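Local coordinates for protein Crov588 (Cafeteriavirus, PDB 6NYR) that is of unknown function but folds as a circular leucine-rich-repeat solenoid built from FNIP repeats, at residues L121-F126 against L143-F148; S591-I596 against L612-K617. One frame throughout, in Å; residues are numbered along the deposited sequence.

Contact 1: L121-F126 against L143-F148; sequences LTHLTF and LTHLTF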
loop_
_atom_site.group_PDB
_atom_site.type_symbol
_atom_site.label_atom_id
_atom_site.label_comp_id
_atom_site.label_asym_id
_atom_site.label_seq_id
_atom_site.Cartn_x
_atom_site.Cartn_y
_atom_site.Cartn_z
ATOM N N LEU A 121 32.677 12.904 2.440
ATOM C CA LEU A 121 31.482 12.100 2.649
ATOM C C LEU A 121 30.502 12.786 3.588
ATOM O O LEU A 121 30.892 13.402 4.584
ATOM C CB LEU A 121 31.883 10.742 3.220
ATOM C CG LEU A 121 30.928 9.564 3.066
ATOM C CD1 LEU A 121 30.984 9.034 1.651
ATOM C CD2 LEU A 121 31.298 8.483 4.070
ATOM N N THR A 122 29.216 12.655 3.273
ATOM C CA THR A 122 28.154 13.212 4.097
ATOM C C THR A 122 27.234 12.160 4.701
ATOM O O THR A 122 26.631 12.414 5.747
ATOM C CB THR A 122 27.291 14.186 3.279
ATOM O OG1 THR A 122 26.928 13.577 2.032
ATOM C CG2 THR A 122 28.039 15.479 3.007
ATOM N N HIS A 123 27.110 10.991 4.073
ATOM C CA HIS A 123 26.197 9.946 4.515
ATOM C C HIS A 123 26.968 8.645 4.636
ATOM O O HIS A 123 27.476 8.130 3.635
ATOM C CB HIS A 123 25.025 9.792 3.534
ATOM C CG HIS A 123 24.048 10.928 3.573
ATOM N ND1 HIS A 123 24.399 12.228 3.276
ATOM C CD2 HIS A 123 22.724 10.955 3.862
ATOM C CE1 HIS A 123 23.338 13.006 3.387
ATOM N NE2 HIS A 123 22.308 12.258 3.740
ATOM N N LEU A 124 27.066 8.126 5.858
ATOM C CA LEU A 124 27.765 6.878 6.133
ATOM C C LEU A 124 26.833 5.912 6.848
ATOM O O LEU A 124 26.175 6.285 7.825
ATOM C CB LEU A 124 29.019 7.118 6.975
ATOM C CG LEU A 124 29.762 5.856 7.419
ATOM C CD1 LEU A 124 30.166 5.022 6.214
ATOM C CD2 LEU A 124 30.981 6.213 8.262
ATOM N N THR A 125 26.775 4.679 6.357
ATOM C CA THR A 125 26.016 3.605 6.981
ATOM C C THR A 125 26.916 2.383 7.097
ATOM O O THR A 125 27.474 1.925 6.094
ATOM C CB THR A 125 24.758 3.267 6.171
ATOM O OG1 THR A 125 23.866 4.391 6.187
ATOM C CG2 THR A 125 24.056 2.046 6.752
ATOM N N PHE A 126 27.058 1.863 8.315
ATOM C CA PHE A 126 27.895 0.693 8.538
ATOM C C PHE A 126 27.132 -0.594 8.234
ATOM O O PHE A 126 25.904 -0.660 8.345
ATOM C CB PHE A 126 28.408 0.650 9.981
ATOM C CG PHE A 126 29.576 1.562 10.241
ATOM C CD1 PHE A 126 30.861 1.188 9.880
ATOM C CD2 PHE A 126 29.390 2.788 10.856
ATOM C CE1 PHE A 126 31.935 2.023 10.119
ATOM C CE2 PHE A 126 30.459 3.628 11.097
ATOM C CZ PHE A 126 31.734 3.246 10.729
ATOM N N LEU A 143 30.505 14.955 7.931
ATOM C CA LEU A 143 29.440 13.963 7.959
ATOM C C LEU A 143 28.170 14.562 8.556
ATOM O O LEU A 143 28.211 15.269 9.568
ATOM C CB LEU A 143 29.858 12.754 8.793
ATOM C CG LEU A 143 30.026 11.367 8.175
ATOM C CD1 LEU A 143 29.639 10.319 9.261
ATOM C CD2 LEU A 143 29.240 11.127 6.920
ATOM N N THR A 144 27.036 14.266 7.927
ATOM C CA THR A 144 25.730 14.684 8.423
ATOM C C THR A 144 24.862 13.521 8.877
ATOM O O THR A 144 24.116 13.658 9.848
ATOM C CB THR A 144 24.973 15.473 7.344
ATOM O OG1 THR A 144 24.867 14.679 6.156
ATOM C CG2 THR A 144 25.691 16.773 7.028
ATOM N N HIS A 145 24.929 12.378 8.196
ATOM C CA HIS A 145 24.082 11.231 8.495
ATOM C C HIS A 145 24.964 10.030 8.806
ATOM O O HIS A 145 25.795 9.635 7.979
ATOM C CB HIS A 145 23.136 10.933 7.328
ATOM C CG HIS A 145 22.044 11.947 7.164
ATOM N ND1 HIS A 145 22.293 13.278 6.906
ATOM C CD2 HIS A 145 20.697 11.828 7.252
ATOM C CE1 HIS A 145 21.148 13.932 6.826
ATOM N NE2 HIS A 145 20.164 13.074 7.033
ATOM N N LEU A 146 24.781 9.455 9.994
ATOM C CA LEU A 146 25.529 8.282 10.421
ATOM C C LEU A 146 24.575 7.231 10.968
ATOM O O LEU A 146 23.795 7.511 11.882
ATOM C CB LEU A 146 26.566 8.641 11.488
ATOM C CG LEU A 146 27.351 7.455 12.054
ATOM C CD1 LEU A 146 28.207 6.822 10.966
ATOM C CD2 LEU A 146 28.188 7.883 13.243
ATOM N N THR A 147 24.648 6.023 10.410
ATOM C CA THR A 147 23.815 4.900 10.827
ATOM C C THR A 147 24.716 3.712 11.129
ATOM O O THR A 147 25.548 3.338 10.297
ATOM C CB THR A 147 22.799 4.529 9.735
ATOM O OG1 THR A 147 21.969 5.661 9.448
ATOM C CG2 THR A 147 21.932 3.355 10.170
ATOM N N PHE A 148 24.560 3.128 12.314
ATOM C CA PHE A 148 25.299 1.926 12.675
ATOM C C PHE A 148 24.490 0.682 12.320
ATOM O O PHE A 148 23.257 0.713 12.258
ATOM C CB PHE A 148 25.644 1.912 14.169
ATOM C CG PHE A 148 26.773 2.832 14.542
ATOM C CD1 PHE A 148 28.088 2.472 14.288
ATOM C CD2 PHE A 148 26.523 4.052 15.152
ATOM C CE1 PHE A 148 29.130 3.312 14.630
ATOM C CE2 PHE A 148 27.566 4.899 15.495
ATOM C CZ PHE A 148 28.867 4.526 15.235
HETATM O O HOH W 1 23.164 7.707 7.053
#
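Leu143 turns its CD1 methyl toward the preceding segment, 4.0 Å from Leu124 CB, where two successive FNIP repeats of the leucine-rich-repeat solenoid set parallel strands 123-125 and 145-147 edge to edge. Just before its strand, this branched apolar residue packs into the same solenoid interior as Leu124. Next, Thr144 grips Thr122 O twice, through its backbone N and through OG1, whose 2.9 Å bond arrives from above the carbonyl plane. That hydroxyl stands between backbone N and carbonyl carbon (chi1 56°), where it also accepts from His145 ND1 in the plane of the imidazole, which should restrain the rotation of that ring. His145 N adds a third bond to Thr122 O, nearly straight at 168°. On the face carrying His123 and Thr125, which lines the inside of the circular molecule, the imidazoles of His123 and His145 form an offset stack with centroids 4.2 Å apart, flat groups fitting the strand spacing; His167 continues the pile. His145 O takes the N-H of Leu124. In the solenoid interior, Leu146 lies alongside Leu124, and its CD1 also reaches Phe126 CE2. Thr147 bonds through its N to Leu124 O and through its O to Phe126 N, while its CB packs on Thr125 OG1. Phe148 follows, its ring within 4° of parallel to that of Phe126 but slid aside, with Phe148 CD1 touching Phe126 CD2 at 3.7 Å.

Contact 2: S591-I596 against L612-K617; sequences SFNQKI and LRFNQK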
loop_
_atom_site.group_PDB
_atom_site.type_symbol
_atom_site.label_atom_id
_atom_site.label_comp_id
_atom_site.label_asym_id
_atom_site.label_seq_id
_atom_site.Cartn_x
_atom_site.Cartn_y
_atom_site.Cartn_z
ATOM N N SER A 591 -7.897 -21.809 -21.065
ATOM C CA SER A 591 -8.172 -23.020 -21.826
ATOM C C SER A 591 -8.533 -22.779 -23.291
ATOM O O SER A 591 -8.786 -23.749 -24.011
ATOM C CB SER A 591 -9.299 -23.819 -21.152
ATOM O OG SER A 591 -10.573 -23.264 -21.435
ATOM N N PHE A 592 -8.566 -21.530 -23.754
ATOM C CA PHE A 592 -8.882 -21.275 -25.155
ATOM C C PHE A 592 -7.801 -21.855 -26.065
ATOM O O PHE A 592 -6.617 -21.536 -25.924
ATOM C CB PHE A 592 -9.028 -19.772 -25.413
ATOM C CG PHE A 592 -9.228 -19.426 -26.866
ATOM C CD1 PHE A 592 -10.499 -19.409 -27.420
ATOM C CD2 PHE A 592 -8.147 -19.124 -27.678
ATOM C CE1 PHE A 592 -10.686 -19.098 -28.752
ATOM C CE2 PHE A 592 -8.327 -18.813 -29.013
ATOM C CZ PHE A 592 -9.598 -18.798 -29.552
ATOM N N ASN A 593 -8.215 -22.694 -27.011
ATOM C CA ASN A 593 -7.277 -23.323 -27.932
ATOM C C ASN A 593 -7.985 -23.635 -29.251
ATOM O O ASN A 593 -8.110 -24.788 -29.672
ATOM C CB ASN A 593 -6.677 -24.585 -27.317
ATOM C CG ASN A 593 -5.457 -25.083 -28.080
ATOM O OD1 ASN A 593 -4.819 -24.327 -28.811
ATOM N ND2 ASN A 593 -5.130 -26.361 -27.913
ATOM N N GLN A 594 -8.464 -22.595 -29.924
ATOM C CA GLN A 594 -9.151 -22.734 -31.199
ATOM C C GLN A 594 -8.346 -22.079 -32.315
ATOM O O GLN A 594 -7.592 -21.131 -32.087
ATOM C CB GLN A 594 -10.549 -22.109 -31.148
ATOM C CG GLN A 594 -11.492 -22.769 -30.161
ATOM C CD GLN A 594 -11.772 -24.219 -30.508
ATOM O OE1 GLN A 594 -12.020 -24.559 -31.665
ATOM N NE2 GLN A 594 -11.727 -25.082 -29.503
ATOM N N LYS A 595 -8.516 -22.601 -33.525
ATOM C CA LYS A 595 -7.834 -22.061 -34.693
ATOM C C LYS A 595 -8.407 -20.696 -35.047
ATOM O O LYS A 595 -9.622 -20.481 -35.006
ATOM C CB LYS A 595 -7.988 -23.036 -35.862
ATOM C CG LYS A 595 -7.241 -24.357 -35.647
ATOM C CD LYS A 595 -7.977 -25.526 -36.295
ATOM C CE LYS A 595 -7.395 -25.971 -37.621
ATOM N NZ LYS A 595 -8.403 -26.792 -38.364
ATOM N N ILE A 596 -7.517 -19.766 -35.380
ATOM C CA ILE A 596 -7.897 -18.406 -35.739
ATOM C C ILE A 596 -7.510 -18.188 -37.193
ATOM O O ILE A 596 -6.320 -18.215 -37.532
ATOM C CB ILE A 596 -7.228 -17.358 -34.835
ATOM C CG1 ILE A 596 -7.672 -17.562 -33.386
ATOM C CG2 ILE A 596 -7.571 -15.958 -35.309
ATOM C CD1 ILE A 596 -7.093 -16.559 -32.412
ATOM N N LEU A 612 -3.067 -19.899 -21.389
ATOM C CA LEU A 612 -2.069 -20.922 -21.090
ATOM C C LEU A 612 -1.999 -21.976 -22.186
ATOM O O LEU A 612 -0.908 -22.349 -22.633
ATOM C CB LEU A 612 -2.383 -21.570 -19.737
ATOM C CG LEU A 612 -1.381 -22.565 -19.157
ATOM C CD1 LEU A 612 -1.515 -22.624 -17.629
ATOM C CD2 LEU A 612 -1.547 -23.963 -19.735
ATOM N N ARG A 613 -3.148 -22.473 -22.630
ATOM C CA ARG A 613 -3.193 -23.669 -23.461
ATOM C C ARG A 613 -3.219 -23.391 -24.961
ATOM O O ARG A 613 -3.193 -24.345 -25.746
ATOM C CB ARG A 613 -4.418 -24.516 -23.077
ATOM C CG ARG A 613 -4.343 -25.093 -21.670
ATOM C CD ARG A 613 -5.542 -25.966 -21.324
ATOM N NE ARG A 613 -5.300 -26.745 -20.110
ATOM C CZ ARG A 613 -4.555 -27.847 -20.066
ATOM N NH1 ARG A 613 -3.978 -28.303 -21.169
ATOM N NH2 ARG A 613 -4.389 -28.492 -18.919
ATOM N N PHE A 614 -3.242 -22.129 -25.386
ATOM C CA PHE A 614 -3.325 -21.834 -26.812
ATOM C C PHE A 614 -2.059 -22.296 -27.528
ATOM O O PHE A 614 -0.942 -22.027 -27.077
ATOM C CB PHE A 614 -3.538 -20.341 -27.053
ATOM C CG PHE A 614 -3.563 -19.967 -28.511
ATOM C CD1 PHE A 614 -4.748 -20.010 -29.233
ATOM C CD2 PHE A 614 -2.401 -19.590 -29.163
ATOM C CE1 PHE A 614 -4.768 -19.673 -30.572
ATOM C CE2 PHE A 614 -2.421 -19.255 -30.507
ATOM C CZ PHE A 614 -3.607 -19.298 -31.206
ATOM N N ASN A 615 -2.236 -22.982 -28.657
ATOM C CA ASN A 615 -1.118 -23.576 -29.381
ATOM C C ASN A 615 -1.535 -23.916 -30.807
ATOM O O ASN A 615 -1.434 -25.071 -31.235
ATOM C CB ASN A 615 -0.619 -24.820 -28.639
ATOM C CG ASN A 615 0.642 -25.418 -29.257
ATOM O OD1 ASN A 615 0.995 -26.563 -28.979
ATOM N ND2 ASN A 615 1.312 -24.649 -30.100
ATOM N N GLN A 616 -2.012 -22.913 -31.543
ATOM C CA GLN A 616 -2.415 -23.060 -32.936
ATOM C C GLN A 616 -1.519 -22.198 -33.815
ATOM O O GLN A 616 -1.080 -21.117 -33.410
ATOM C CB GLN A 616 -3.879 -22.650 -33.132
ATOM C CG GLN A 616 -4.857 -23.409 -32.256
ATOM C CD GLN A 616 -4.949 -24.876 -32.616
ATOM O OE1 GLN A 616 -4.941 -25.239 -33.792
ATOM N NE2 GLN A 616 -5.020 -25.730 -31.601
ATOM N N LYS A 617 -1.250 -22.682 -35.025
ATOM C CA LYS A 617 -0.362 -21.968 -35.933
ATOM C C LYS A 617 -0.941 -20.600 -36.281
ATOM O O LYS A 617 -2.158 -20.430 -36.388
ATOM C CB LYS A 617 -0.141 -22.792 -37.205
ATOM C CG LYS A 617 -1.414 -23.058 -37.999
ATOM C CD LYS A 617 -1.109 -23.642 -39.376
ATOM C CE LYS A 617 -2.319 -23.529 -40.298
ATOM N NZ LYS A 617 -2.026 -24.013 -41.679
HETATM O O HOH W 2 -3.135 -18.378 -38.230
#
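Phe614 lays its ring beside that of Phe592, both side chains pointing the same way, and the two touch where Phe614 CD1 comes 3.8 Å from Phe592 CE2. The pair belongs to the FNIP repeats of this leucine-rich-repeat solenoid: each segment is an irregular loop with the sequence Phe-Asn-Gln, following strand 585-587 or 607-609, and one loop is laid on the next, their end-to-end directions 15° apart. Large flat rings suit the buried side of such loops, since they fill the interior and each stacks on the phenylalanine four residues earlier, Phe592 on Phe588 and Phe614 on Phe610. The Phe614 ring lies in that interior with Gln594 O at its edge and, more loosely, Ile596 CD1 nearby.

The polar half of the contact centres on Asn593, whose amide is just long enough, with CG anti to the backbone N, to bring OD1 to the N-H of Asn615. This OD1 accepts two hydrogen bonds from opposite faces of the carbonyl plane: the N of Asn615 at 2.9 Å and the NE2 of Gln616. Being held from both faces should limit rotation of the Asn593 amide. Gln616, bent at chi2, folds back toward the earlier loop to make its bond, which lies in its own amide plane and is nearly straight at 168°; the two amide planes are turned 54° apart.

Long, charged chains suit the solvent-exposed margin. The aliphatic part of Lys595 runs past the Gln616 amide, and the extended Arg613 passes Ser591 with its CD 4.0 Å from Ser591 CA. At the far end a water joins the loops, donating to Ile596 O and to Lys617 O, the latter at 2.9 Å.

Overall arrangement
Contacts 1 and 2 join successive turns of the same solenoid at different levels of the repeat. The 121-126 and 143-148 pair lies on the strands, near the start of the chain, whereas the 591-596 and 612-617 pair lies in the loops after the strands, near its end. Their centres are 57 Å apart and their nearest atoms about 43 Å, so neither touches the other. Centre to centre, contact 1 is about 29 Å from the middle of the chain and contact 2 about 37 Å: the strands line the inner circumference, while the loops extend outward. The function is unknown, and neither contact is tied to an active site here; the glycerol bound by Asn615 probably comes from the crystallisation liquor.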